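Local coordinates for flagellar hook-associated protein 2 (PDB 6KTY) that probably caps the tip of the growing bacterial flagellar filament, where it helps flagellin subunits polymerise and keeps them from leaking away, at residues 152-157 with 161-166; 16-21 with 35-40. All blocks are in the same frame, centred on the assembly; numbering follows the deposited sequence.

How the contacts relate
Contacts 1 and 2 lie in the same domain and on the same side of the chain's centre, their own centres about 10 Å apart. Strand 32-39, half of contact 2, runs antiparallel to strand 153-157 of contact 1, so the two contacts share that sheet through 35-40. Lys156 N lies 2.8 Å from Glu36 O, and Lys154 O is equally close to Val38 N, both probable backbone hydrogen bonds. Contact 1 pairs 153-157 with 161-164, the outer strand pair of that sheet within the chain; contact 2 packs the apolar face of strand 32-39 against a second, smaller sheet. Phe180 touches Val155 and Leu164 of contact 1 as well as Val37 and Leu40 of 35-40, joining the two in one core.

Contact 1: 152-157 with 161-166; sequences NAKVKV and EIELPD
Val155 and Ile162 pair through both backbone groups: Val155 N donates to Ile162 O at 3.0 Å, and Ile162 N to Val155 O at 2.8 Å. Both bonds are nearly straight. At the next hydrogen-bonded pair, Leu164 N reaches Ala153 O at 3.0 Å, whereas the return bond from Ala153 N to Leu164 O is weak and bent. On the apolar face of the pair Val155 CG2 lies 3.7 Å from Ile162 CG1 and also meets Leu164 CD1. Ile162 holds CG1 between its backbone N and carbonyl carbon (chi1 64°), extending CD1 to Val157 CG1 at 4.2 Å.

The other face is polar. Lys154 and Glu163 run side by side, while Glu161 crosses Lys154 so that its OE1 lies 3.7 Å from the lysine's CD; Lys154 NZ stays 4.6 Å from Glu161 OE1, short of a salt bridge, though the opposite charges probably attract. Just before strand 153-157 begins, Asn152 ND2 donates to Glu163 OE1 at 2.9 Å (165° at the hydrogen), approaching on the anti side of the carboxylate, with the amide and carboxylate planes 63° apart. Asn124 N holds the amide oxygen, OD1, so both polar atoms of the Asn152 amide are engaged.

Outside the pair, Leu172 and Phe180 cover the apolar face, and Asp105 of the second subunit accepts a hydrogen bond from Glu163 N. These strands form an antiparallel beta hairpin, outermost within this chain in a five-stranded sheet, in a beta domain of this FliD fragment.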
loop_
_atom_site.group_PDB
_atom_site.type_symbol
_atom_site.label_atom_id
_atom_site.label_comp_id
_atom_site.label_asym_id
_atom_site.label_seq_id
_atom_site.Cartn_x
_atom_site.Cartn_y
_atom_site.Cartn_z
ATOM N N ASN A 152 -12.198 18.387 3.495
ATOM C CA ASN A 152 -10.955 18.509 4.197
ATOM C C ASN A 152 -10.106 17.233 4.014
ATOM O O ASN A 152 -10.629 16.123 3.828
ATOM C CB ASN A 152 -11.229 18.747 5.710
ATOM C CG ASN A 152 -11.933 20.059 5.994
ATOM O OD1 ASN A 152 -11.833 21.032 5.226
ATOM N ND2 ASN A 152 -12.636 20.104 7.122
ATOM N N ALA A 153 -8.784 17.411 4.072
ATOM C CA ALA A 153 -7.872 16.309 4.357
ATOM C C ALA A 153 -8.135 15.755 5.744
ATOM O O ALA A 153 -8.572 16.468 6.675
ATOM C CB ALA A 153 -6.442 16.733 4.246
ATOM N N LYS A 154 -7.905 14.457 5.878
ATOM C CA LYS A 154 -7.957 13.810 7.172
ATOM C C LYS A 154 -6.582 13.236 7.388
ATOM O O LYS A 154 -6.084 12.474 6.547
ATOM C CB LYS A 154 -9.009 12.706 7.216
ATOM C CG LYS A 154 -10.453 13.200 7.103
ATOM C CD LYS A 154 -11.420 12.045 7.021
ATOM C CE LYS A 154 -12.871 12.509 7.026
ATOM N NZ LYS A 154 -13.769 11.305 6.804
ATOM N N VAL A 155 -5.948 13.646 8.478
ATOM C CA VAL A 155 -4.661 13.137 8.847
ATOM C C VAL A 155 -4.617 12.779 10.310
ATOM O O VAL A 155 -5.284 13.399 11.128
ATOM C CB VAL A 155 -3.563 14.149 8.539
ATOM C CG1 VAL A 155 -3.706 14.586 7.060
ATOM C CG2 VAL A 155 -3.651 15.334 9.466
ATOM N N LYS A 156 -3.800 11.811 10.652
ATOM C CA LYS A 156 -3.594 11.494 12.040
ATOM C C LYS A 156 -2.217 11.945 12.491
ATOM O O LYS A 156 -1.206 11.638 11.851
ATOM C CB LYS A 156 -3.768 10.007 12.296
ATOM C CG LYS A 156 -5.188 9.476 12.010
ATOM C CD LYS A 156 -5.292 7.986 12.396
ATOM C CE LYS A 156 -6.766 7.507 12.302
ATOM N NZ LYS A 156 -6.950 6.050 12.509
ATOM N N VAL A 157 -2.193 12.643 13.619
ATOM C CA VAL A 157 -0.950 13.066 14.226
ATOM C C VAL A 157 -0.888 12.376 15.591
ATOM O O VAL A 157 -1.817 12.479 16.399
ATOM C CB VAL A 157 -0.831 14.599 14.291
ATOM C CG1 VAL A 157 -1.992 15.220 15.059
ATOM C CG2 VAL A 157 0.527 15.005 14.860
ATOM N N GLU A 161 -6.960 11.798 14.651
ATOM C CA GLU A 161 -7.403 12.243 13.334
ATOM C C GLU A 161 -7.884 13.694 13.431
ATOM O O GLU A 161 -8.728 14.001 14.236
ATOM C CB GLU A 161 -8.526 11.339 12.767
ATOM C CG GLU A 161 -9.000 11.811 11.414
ATOM C CD GLU A 161 -9.996 10.883 10.762
ATOM O OE1 GLU A 161 -11.150 11.313 10.590
ATOM O OE2 GLU A 161 -9.619 9.736 10.443
ATOM N N ILE A 162 -7.271 14.579 12.653
ATOM C CA ILE A 162 -7.701 15.954 12.547
ATOM C C ILE A 162 -7.943 16.280 11.079
ATOM O O ILE A 162 -7.521 15.528 10.176
ATOM C CB ILE A 162 -6.681 16.924 13.165
ATOM C CG1 ILE A 162 -5.352 16.895 12.402
ATOM C CG2 ILE A 162 -6.476 16.597 14.649
ATOM C CD1 ILE A 162 -4.377 17.901 12.887
ATOM N N GLU A 163 -8.648 17.377 10.849
ATOM C CA GLU A 163 -8.974 17.809 9.512
ATOM C C GLU A 163 -8.223 19.074 9.133
ATOM O O GLU A 163 -8.122 20.041 9.929
ATOM C CB GLU A 163 -10.502 18.011 9.379
ATOM C CG GLU A 163 -11.208 16.688 9.371
ATOM C CD GLU A 163 -12.711 16.748 9.132
ATOM O OE1 GLU A 163 -13.251 17.769 8.672
ATOM O OE2 GLU A 163 -13.349 15.712 9.386
ATOM N N LEU A 164 -7.714 19.072 7.909
ATOM C CA LEU A 164 -7.016 20.214 7.338
ATOM C C LEU A 164 -7.713 20.659 6.030
ATOM O O LEU A 164 -8.228 19.841 5.268
ATOM C CB LEU A 164 -5.558 19.884 7.065
ATOM C CG LEU A 164 -4.769 19.230 8.216
ATOM C CD1 LEU A 164 -3.356 19.010 7.779
ATOM C CD2 LEU A 164 -4.795 20.103 9.439
ATOM N N PRO A 165 -7.717 21.964 5.769
ATOM C CA PRO A 165 -8.340 22.490 4.559
ATOM C C PRO A 165 -7.616 22.145 3.245
ATOM O O PRO A 165 -8.276 21.970 2.204
ATOM C CB PRO A 165 -8.342 24.018 4.804
ATOM C CG PRO A 165 -7.244 24.254 5.764
ATOM C CD PRO A 165 -7.182 23.039 6.645
ATOM N N ASP A 166 -6.281 22.058 3.301
ATOM C CA ASP A 166 -5.434 21.842 2.142
ATOM C C ASP A 166 -4.535 20.613 2.355
ATOM O O ASP A 166 -4.450 20.076 3.473
ATOM C CB ASP A 166 -4.525 23.048 1.900
ATOM C CG ASP A 166 -5.302 24.331 1.567
ATOM O OD1 ASP A 166 -6.212 24.282 0.702
ATOM O OD2 ASP A 166 -4.965 25.392 2.149
#

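Contact 2: 16-21 with 35-40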
loop_
_atom_site.group_PDB
_atom_site.type_symbol
_atom_site.label_atom_id
_atom_site.label_comp_id
_atom_site.label_asym_id
_atom_site.label_seq_id
_atom_site.Cartn_x
_atom_site.Cartn_y
_atom_site.Cartn_z
ATOM N N PRO A 16 8.649 9.750 1.323
ATOM C CA PRO A 16 8.409 11.021 0.613
ATOM C C PRO A 16 7.271 10.961 -0.399
ATOM O O PRO A 16 6.781 12.004 -0.818
ATOM C CB PRO A 16 9.752 11.305 -0.102
ATOM C CG PRO A 16 10.757 10.413 0.526
ATOM C CD PRO A 16 10.014 9.229 1.101
ATOM N N ASN A 17 6.841 9.759 -0.786
ATOM C CA ASN A 17 5.733 9.607 -1.738
ATOM C C ASN A 17 4.374 9.542 -1.035
ATOM O O ASN A 17 3.337 9.340 -1.681
ATOM C CB ASN A 17 5.939 8.355 -2.576
ATOM C CG ASN A 17 7.213 8.431 -3.424
ATOM O OD1 ASN A 17 8.060 7.570 -3.332
ATOM N ND2 ASN A 17 7.346 9.480 -4.211
ATOM N N ILE A 18 4.384 9.702 0.284
ATOM C CA ILE A 18 3.144 9.916 1.039
ATOM C C ILE A 18 3.135 11.300 1.654
ATOM O O ILE A 18 2.166 12.068 1.483
ATOM C CB ILE A 18 2.864 8.809 2.107
ATOM C CG1 ILE A 18 2.697 7.454 1.417
ATOM C CG2 ILE A 18 1.585 9.167 2.919
ATOM C CD1 ILE A 18 2.540 6.242 2.369
ATOM N N VAL A 19 4.210 11.641 2.364
ATOM C CA VAL A 19 4.346 12.968 2.935
ATOM C C VAL A 19 5.784 13.420 2.744
ATOM O O VAL A 19 6.696 12.667 3.037
ATOM C CB VAL A 19 4.021 12.968 4.441
ATOM C CG1 VAL A 19 4.100 14.407 4.963
ATOM C CG2 VAL A 19 2.648 12.401 4.702
ATOM N N ASP A 20 5.997 14.628 2.225
ATOM C CA ASP A 20 7.340 15.193 2.185
ATOM C C ASP A 20 7.243 16.608 2.738
ATOM O O ASP A 20 6.153 17.058 3.138
ATOM C CB ASP A 20 7.918 15.207 0.757
ATOM C CG ASP A 20 9.443 15.142 0.731
ATOM O OD1 ASP A 20 10.094 15.292 1.782
ATOM O OD2 ASP A 20 10.007 14.937 -0.347
ATOM N N GLY A 21 8.380 17.295 2.794
ATOM C CA GLY A 21 8.412 18.624 3.359
ATOM C C GLY A 21 9.776 19.264 3.316
ATOM O O GLY A 21 10.743 18.656 2.859
ATOM N N ILE A 35 2.785 10.575 11.379
ATOM C CA ILE A 35 1.736 11.144 10.529
ATOM C C ILE A 35 1.218 10.101 9.580
ATOM O O ILE A 35 2.004 9.417 8.911
ATOM C CB ILE A 35 2.237 12.335 9.673
ATOM C CG1 ILE A 35 2.746 13.466 10.547
ATOM C CG2 ILE A 35 1.106 12.911 8.819
ATOM C CD1 ILE A 35 1.753 13.952 11.595
ATOM N N GLU A 36 -0.108 10.013 9.540
ATOM C CA GLU A 36 -0.856 9.190 8.629
ATOM C C GLU A 36 -1.770 10.062 7.756
ATOM O O GLU A 36 -2.618 10.800 8.283
ATOM C CB GLU A 36 -1.741 8.252 9.437
ATOM C CG GLU A 36 -2.416 7.210 8.592
ATOM C CD GLU A 36 -3.272 6.263 9.393
ATOM O OE1 GLU A 36 -2.973 6.059 10.577
ATOM O OE2 GLU A 36 -4.220 5.679 8.826
ATOM N N VAL A 37 -1.626 9.970 6.440
ATOM C CA VAL A 37 -2.564 10.666 5.545
ATOM C C VAL A 37 -3.740 9.735 5.241
ATOM O O VAL A 37 -3.596 8.766 4.471
ATOM C CB VAL A 37 -1.902 11.092 4.254
ATOM C CG1 VAL A 37 -2.922 11.948 3.426
ATOM C CG2 VAL A 37 -0.630 11.817 4.543
ATOM N N VAL A 38 -4.883 9.989 5.884
ATOM C CA VAL A 38 -6.067 9.142 5.736
ATOM C C VAL A 38 -6.782 9.476 4.413
ATOM O O VAL A 38 -7.094 8.591 3.653
ATOM C CB VAL A 38 -7.024 9.239 6.956
ATOM C CG1 VAL A 38 -8.239 8.362 6.754
ATOM C CG2 VAL A 38 -6.274 8.766 8.243
ATOM N N GLN A 39 -6.978 10.754 4.129
ATOM C CA GLN A 39 -7.645 11.170 2.889
ATOM C C GLN A 39 -7.051 12.493 2.467
ATOM O O GLN A 39 -6.804 13.356 3.328
ATOM C CB GLN A 39 -9.125 11.305 3.239
ATOM C CG GLN A 39 -10.014 11.937 2.232
ATOM C CD GLN A 39 -11.385 12.166 2.845
ATOM O OE1 GLN A 39 -12.136 11.218 3.050
ATOM N NE2 GLN A 39 -11.707 13.432 3.154
ATOM N N LEU A 40 -6.805 12.678 1.175
ATOM C CA LEU A 40 -6.379 13.976 0.707
ATOM C C LEU A 40 -7.555 14.951 0.813
ATOM O O LEU A 40 -8.715 14.551 0.812
ATOM C CB LEU A 40 -5.890 13.915 -0.734
ATOM C CG LEU A 40 -4.628 13.092 -0.983
ATOM C CD1 LEU A 40 -4.420 13.029 -2.490
ATOM C CD2 LEU A 40 -3.363 13.660 -0.307
#
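Val19 and Val37 turn the same branch into their contact: each has CG1 anti to its backbone N (chi1 -177° and -174°) and CG2 anti to its carbonyl carbon, beside the N. Their CG2 methyls meet at 3.3 Å, closer than methyl carbons normally sit, with the two side chains set at an angle. Ile18, with chi1 at -62°, places its CG2 branch anti to the backbone N and brings it within 3.8 Å of the same methyl, Val37 CG2. Ile18 and Val37 run antiparallel alongside each other, and Val37 CG2 thus receives two neighbouring residues of 16-21. A looser touch joins Val19 CG2 to Ile35 CG2 at 4.4 Å; the outer part of Ile35 turns from 16-21.

All four touching side chains are buried hydrocarbon, and the interface is small, with 127 Å² buried in total. The backbones stay well apart, the nearest CA atoms, those of Ile18 and Val37, being 7.3 Å from each other, so methyl groups bridge the gap. Glu36 lies on the opposite face of its strand, directed away from 16-21.

Neighbouring backbone holds the two segments in place. Ile18 and Asp20 bond through their backbones to Lys181 and Asp179, while Glu36 pairs with Lys156; farther along, Val38 and Gln39 sit together opposite Lys154, a classic beta bulge. Phe180 packs on Val37 and Leu178 on Val19, and Arg187 of the third subunit touches Ile18. The methyl contacts belong to the apolar packing between two antiparallel sheets, joining strand 19-21, outermost within this chain in the three-stranded sheet, and the residue before it, to inner strand 32-39 of the five-stranded one.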